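Long-range contacts in uncharacterized SnoaL-like protein (Burkholderia thailandensis E264, PDB 3H3H), which is of unknown function but adopts a SnoaL-like fold of the NTF2 clan, whose cone-shaped interior probably receives a small molecule: residues B[16-21]-B[89-94]; B[20-25]-B[74-79]. All coordinates share one frame; numbering follows the deposited sequence. Where two conformers were deposited one is given.

Contact 1 of 2, residues B[16-21]-B[89-94]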
# COMPACT_ATOMS: atom_id res chain seq x y z
N GLU B 16 12.96 7.49 9.63
CA GLU B 16 12.78 8.90 9.93
C GLU B 16 11.31 9.19 10.14
O GLU B 16 10.98 9.91 11.06
CB GLU B 16 13.34 9.81 8.84
CG GLU B 16 14.80 9.66 8.69
CD GLU B 16 15.40 10.51 7.56
OE1 GLU B 16 14.68 11.09 6.74
OE2 GLU B 16 16.62 10.55 7.46
N TRP B 17 10.42 8.61 9.32
CA TRP B 17 9.00 8.90 9.41
C TRP B 17 8.45 8.37 10.72
O TRP B 17 7.73 9.08 11.42
CB TRP B 17 8.24 8.24 8.23
CG TRP B 17 6.84 8.60 8.14
CD1 TRP B 17 6.29 9.67 7.47
CD2 TRP B 17 5.76 7.82 8.61
NE1 TRP B 17 4.92 9.65 7.61
CE2 TRP B 17 4.56 8.48 8.23
CE3 TRP B 17 5.67 6.63 9.33
CZ2 TRP B 17 3.30 8.00 8.58
CZ3 TRP B 17 4.40 6.13 9.63
CH2 TRP B 17 3.25 6.82 9.28
N ILE B 18 8.78 7.13 11.07
CA ILE B 18 8.35 6.56 12.35
C ILE B 18 8.90 7.39 13.53
O ILE B 18 8.17 7.74 14.45
CB ILE B 18 8.81 5.12 12.49
CG1 ILE B 18 8.07 4.22 11.51
CG2 ILE B 18 8.66 4.58 13.95
CD1 ILE B 18 6.63 3.93 11.87
N ASP B 19 10.16 7.72 13.44
CA ASP B 19 10.78 8.49 14.53
C ASP B 19 10.16 9.86 14.64
O ASP B 19 10.04 10.36 15.75
CB ASP B 19 12.28 8.61 14.33
CG ASP B 19 13.01 7.30 14.63
OD1 ASP B 19 12.40 6.33 15.11
OD2 ASP B 19 14.22 7.24 14.37
N ALA B 20 9.78 10.47 13.52
CA ALA B 20 9.23 11.83 13.56
C ALA B 20 7.86 11.82 14.25
O ALA B 20 7.55 12.68 15.09
CB ALA B 20 9.11 12.43 12.16
N TRP B 21 7.03 10.85 13.89
CA TRP B 21 5.76 10.65 14.56
C TRP B 21 5.95 10.39 16.05
O TRP B 21 5.30 11.02 16.89
CB TRP B 21 4.98 9.52 13.89
CG TRP B 21 4.25 10.06 12.67
CD1 TRP B 21 4.64 9.97 11.38
CD2 TRP B 21 3.03 10.80 12.68
NE1 TRP B 21 3.74 10.59 10.58
CE2 TRP B 21 2.73 11.10 11.35
CE3 TRP B 21 2.15 11.22 13.69
CZ2 TRP B 21 1.63 11.84 11.00
CZ3 TRP B 21 1.02 11.94 13.31
CH2 TRP B 21 0.78 12.22 11.97
N VAL B 89 6.70 3.50 -1.26
CA VAL B 89 7.16 2.73 -0.11
C VAL B 89 5.91 2.43 0.69
O VAL B 89 5.03 3.28 0.83
CB VAL B 89 8.16 3.53 0.71
CG1 VAL B 89 8.49 2.89 2.03
CG2 VAL B 89 9.48 3.70 -0.10
N ALA B 90 5.83 1.23 1.23
CA ALA B 90 4.71 0.86 2.10
C ALA B 90 5.28 0.61 3.46
O ALA B 90 6.20 -0.20 3.59
CB ALA B 90 4.03 -0.43 1.62
N ILE B 91 4.79 1.34 4.45
CA ILE B 91 5.21 1.15 5.82
C ILE B 91 4.10 0.44 6.55
O ILE B 91 3.00 0.94 6.65
CB ILE B 91 5.54 2.47 6.54
CG1 ILE B 91 6.64 3.26 5.77
CG2 ILE B 91 6.01 2.20 8.02
CD1 ILE B 91 7.05 4.59 6.49
N HIS B 92 4.44 -0.71 7.14
CA HIS B 92 3.50 -1.51 7.91
C HIS B 92 3.90 -1.26 9.34
O HIS B 92 5.07 -1.41 9.72
CB HIS B 92 3.64 -2.97 7.46
CG HIS B 92 2.78 -3.93 8.19
ND1 HIS B 92 1.45 -3.68 8.46
CD2 HIS B 92 3.06 -5.16 8.68
CE1 HIS B 92 0.95 -4.73 9.11
NE2 HIS B 92 1.89 -5.65 9.22
N TYR B 93 2.93 -0.86 10.14
CA TYR B 93 3.22 -0.50 11.51
C TYR B 93 2.01 -0.67 12.37
O TYR B 93 0.91 -0.95 11.87
CB TYR B 93 3.70 0.95 11.56
CG TYR B 93 2.69 2.01 11.18
CD1 TYR B 93 2.50 2.40 9.88
CD2 TYR B 93 1.97 2.72 12.16
CE1 TYR B 93 1.63 3.40 9.57
CE2 TYR B 93 1.11 3.71 11.84
CZ TYR B 93 0.95 4.08 10.55
OH TYR B 93 0.06 5.11 10.24
N ARG B 94 2.25 -0.70 13.67
CA ARG B 94 1.18 -0.73 14.63
C ARG B 94 0.92 0.66 15.14
O ARG B 94 1.84 1.32 15.64
CB ARG B 94 1.57 -1.68 15.75
CG ARG B 94 0.49 -1.81 16.81
CD ARG B 94 0.90 -2.96 17.72
NE ARG B 94 -0.11 -3.25 18.73
CZ ARG B 94 -0.18 -2.67 19.91
NH1 ARG B 94 0.71 -1.77 20.29
NH2 ARG B 94 -1.15 -3.03 20.74
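Two torsions bring Trp-17 and Tyr-93 together. The indole of Trp-17 leaves helix 7-22 with CG anti to the backbone N (chi1 -173°), which carries its six-membered ring toward strand 88-94, while Tyr-93 holds CG between its backbone N and carbonyl carbon (chi1 66°), lifting the phenol off the strand to meet it. The outcome is an offset edge-to-face pair, with centroids 5.4 Å apart and planes at 65°. Trp-17 presents the CZ3-CH2 corner of its benzo ring to the phenol face, CZ3 lying above the rim rather than the centre, and CH2 comes within 3.8 Å of Tyr-93 CE1. Tyr-93 OH sits at the edge of the indole, near its plane, 3.7 Å from Trp-17 CH2.

Beside this pair, Ile-91 extends its longer branch toward the helix, and its CD1 touches Trp-17 CE3 at 3.8 Å. Ile-18, one residue further along the helix, adds looser packing: its CD1 lies 4.2 Å from Tyr-93 CB and 4.3 Å from Ile-91 CG2. On one face of the indole, Trp-21 CD1 sits over the ring centre.

No hydrogen bond crosses between helix and strand, and the polar ends are satisfied elsewhere: Trp-17 NE1 bonds to Tyr-33 OH, and Tyr-93 OH to Glu-103 OE2. Those bonds would limit how far either ring can swing. An unidentified ligand lies about 3 Å from the Tyr-93 side chain. The contact is thus a buried apolar seam of two aromatic rings and two isoleucines, consistent with the lining of a small-molecule pocket.

Contact 2 of 2, residues B[20-25]-B[74-79]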
# COMPACT_ATOMS: atom_id res chain seq x y z
N ALA B 20 9.78 10.47 13.52
CA ALA B 20 9.23 11.83 13.56
C ALA B 20 7.86 11.82 14.25
O ALA B 20 7.55 12.68 15.09
CB ALA B 20 9.11 12.43 12.16
N TRP B 21 7.03 10.85 13.89
CA TRP B 21 5.76 10.65 14.56
C TRP B 21 5.95 10.39 16.05
O TRP B 21 5.30 11.02 16.89
CB TRP B 21 4.98 9.52 13.89
CG TRP B 21 4.25 10.06 12.67
CD1 TRP B 21 4.64 9.97 11.38
CD2 TRP B 21 3.03 10.80 12.68
NE1 TRP B 21 3.74 10.59 10.58
CE2 TRP B 21 2.73 11.10 11.35
CE3 TRP B 21 2.15 11.22 13.69
CZ2 TRP B 21 1.63 11.84 11.00
CZ3 TRP B 21 1.02 11.94 13.31
CH2 TRP B 21 0.78 12.22 11.97
N ASN B 22 6.90 9.52 16.38
CA ASN B 22 7.11 9.13 17.77
C ASN B 22 7.64 10.27 18.62
O ASN B 22 7.43 10.31 19.86
CB ASN B 22 7.99 7.87 17.84
CG ASN B 22 7.21 6.64 17.42
OD1 ASN B 22 5.99 6.72 17.35
ND2 ASN B 22 7.87 5.51 17.15
N ALA B 23 8.37 11.18 17.96
CA ALA B 23 8.88 12.40 18.56
C ALA B 23 7.81 13.47 18.63
O ALA B 23 8.02 14.52 19.24
CB ALA B 23 10.05 12.89 17.79
N HIS B 24 6.65 13.21 18.02
CA HIS B 24 5.55 14.18 17.99
C HIS B 24 5.99 15.56 17.45
O HIS B 24 5.65 16.65 18.01
CB HIS B 24 4.94 14.33 19.37
CG HIS B 24 4.60 13.05 20.04
ND1 HIS B 24 4.84 12.84 21.38
CD2 HIS B 24 4.07 11.89 19.57
CE1 HIS B 24 4.47 11.61 21.70
NE2 HIS B 24 3.97 11.03 20.63
N ASP B 25 6.81 15.49 16.39
CA ASP B 25 7.50 16.61 15.83
C ASP B 25 6.88 16.83 14.46
O ASP B 25 7.28 16.25 13.47
CB ASP B 25 8.98 16.30 15.71
CG ASP B 25 9.81 17.48 15.28
OD1 ASP B 25 9.28 18.40 14.65
OD2 ASP B 25 11.03 17.40 15.49
N ASP B 74 0.73 10.80 23.85
CA ASP B 74 1.71 9.73 23.91
C ASP B 74 1.50 8.79 22.72
O ASP B 74 1.63 7.58 22.83
CB ASP B 74 1.60 9.00 25.25
CG ASP B 74 1.66 9.93 26.43
OD1 ASP B 74 0.86 9.75 27.37
OD2 ASP B 74 2.50 10.86 26.41
N LEU B 75 1.16 9.38 21.57
CA LEU B 75 1.05 8.66 20.32
C LEU B 75 2.36 7.95 20.03
O LEU B 75 3.44 8.52 20.19
CB LEU B 75 0.76 9.64 19.16
CG LEU B 75 0.74 9.06 17.74
CD1 LEU B 75 -0.18 9.80 16.71
CD2 LEU B 75 2.17 9.03 17.12
N HIS B 76 2.26 6.71 19.57
CA HIS B 76 3.45 5.93 19.29
C HIS B 76 3.15 4.91 18.25
O HIS B 76 2.18 4.21 18.40
CB HIS B 76 3.87 5.23 20.58
CG HIS B 76 5.12 4.43 20.42
ND1 HIS B 76 6.37 5.02 20.38
CD2 HIS B 76 5.32 3.11 20.23
CE1 HIS B 76 7.28 4.09 20.17
NE2 HIS B 76 6.67 2.92 20.11
N PHE B 77 4.02 4.81 17.24
CA PHE B 77 3.87 3.83 16.17
C PHE B 77 4.99 2.82 16.29
O PHE B 77 6.11 3.21 16.54
CB PHE B 77 4.06 4.50 14.83
CG PHE B 77 2.98 5.49 14.47
CD1 PHE B 77 1.75 5.53 15.14
CD2 PHE B 77 3.16 6.32 13.42
CE1 PHE B 77 0.77 6.44 14.73
CE2 PHE B 77 2.20 7.24 13.00
CZ PHE B 77 1.01 7.29 13.64
N GLU B 78 4.69 1.54 16.11
CA GLU B 78 5.74 0.51 16.05
C GLU B 78 5.95 0.07 14.64
O GLU B 78 5.06 -0.52 14.04
CB GLU B 78 5.39 -0.74 16.94
CG GLU B 78 6.38 -1.87 16.77
CD GLU B 78 6.18 -3.00 17.74
OE1 GLU B 78 5.25 -2.93 18.56
OE2 GLU B 78 6.97 -3.94 17.66
N TRP B 79 7.17 0.25 14.15
CA TRP B 79 7.52 -0.16 12.80
C TRP B 79 7.67 -1.66 12.65
O TRP B 79 8.48 -2.27 13.35
CB TRP B 79 8.80 0.52 12.40
CG TRP B 79 9.29 0.27 11.04
CD1 TRP B 79 8.58 -0.06 9.95
CD2 TRP B 79 10.66 0.42 10.60
NE1 TRP B 79 9.39 -0.19 8.87
CE2 TRP B 79 10.68 0.10 9.23
CE3 TRP B 79 11.85 0.79 11.23
CZ2 TRP B 79 11.84 0.18 8.47
CZ3 TRP B 79 13.04 0.82 10.47
CH2 TRP B 79 13.03 0.50 9.12
O HOH W 1 6.17 7.96 20.96
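One face of the Trp-21 indole receives Phe-77, whose CE2 stands 3.4 Å above the plane, toward the rim; the two rings meet obliquely, at 33°, with CE2 3.5 Å from Trp-21 CG. Leu-75 CD2 lies over one face of the Phe-77 ring, and the leucine's CD1 also approaches Trp-21 CE3. The imidazole of His-24 has the carbonyl oxygen of Asn-22 over its centre, while at its edge NE2 donates to a lone pair of Leu-75 O, a short bond of 2.6 Å close to the ring plane. At the edge of the His-76 ring, in its plane, a water bonds ND1 and also donates to Asn-22 O and Leu-75 O. This ring is turned only 13° from the plane of the Asn-22 amide, though the two side chains cross obliquely.

That amide pairs with both backbone polar groups of Phe-77. Asn-22 OD1 accepts from Phe-77 N at 2.7 Å on a lone pair, and ND2 donates to Phe-77 O at 3.0 Å in the amide plane; both bonds are nearly straight at 169°, so the pair fixes the amide's rotation.

The helix terminates in a Schellman motif, His-24 having positive phi, and Asp-25 then N-caps helix 26-30. In this SnoaL-like fold, the arrangement fastens the end of the N-terminal helix to the segment leading into strand 78-84, outermost in this chain's sheet, with Trp-21 facing inward, about 4 Å from the unidentified ligand.

In the fold
From the N terminus, helix 7-22 supplies the first half of both contacts, which share Ala-20 and Trp-21. Contact 2 closes the shorter loop, from the helix end past helices 26-30, 42-48 and 58-71 to 74-79; contact 1 starts slightly earlier, at 16-21, and closes a longer loop at 89-94. Apart from the shared residues, the shorter loop falls within the longer. Their second segments meet in the sheet, where strands 78-84 and 88-94 are antiparallel neighbours; Arg-94 N lies 2.8 Å from Glu-78 O, a probable hydrogen bond. One helix is thus tied both to strand 88-94 and to the loop leading into strand 78-84, and the two ties adjoin where Phe-77 packs on Tyr-93.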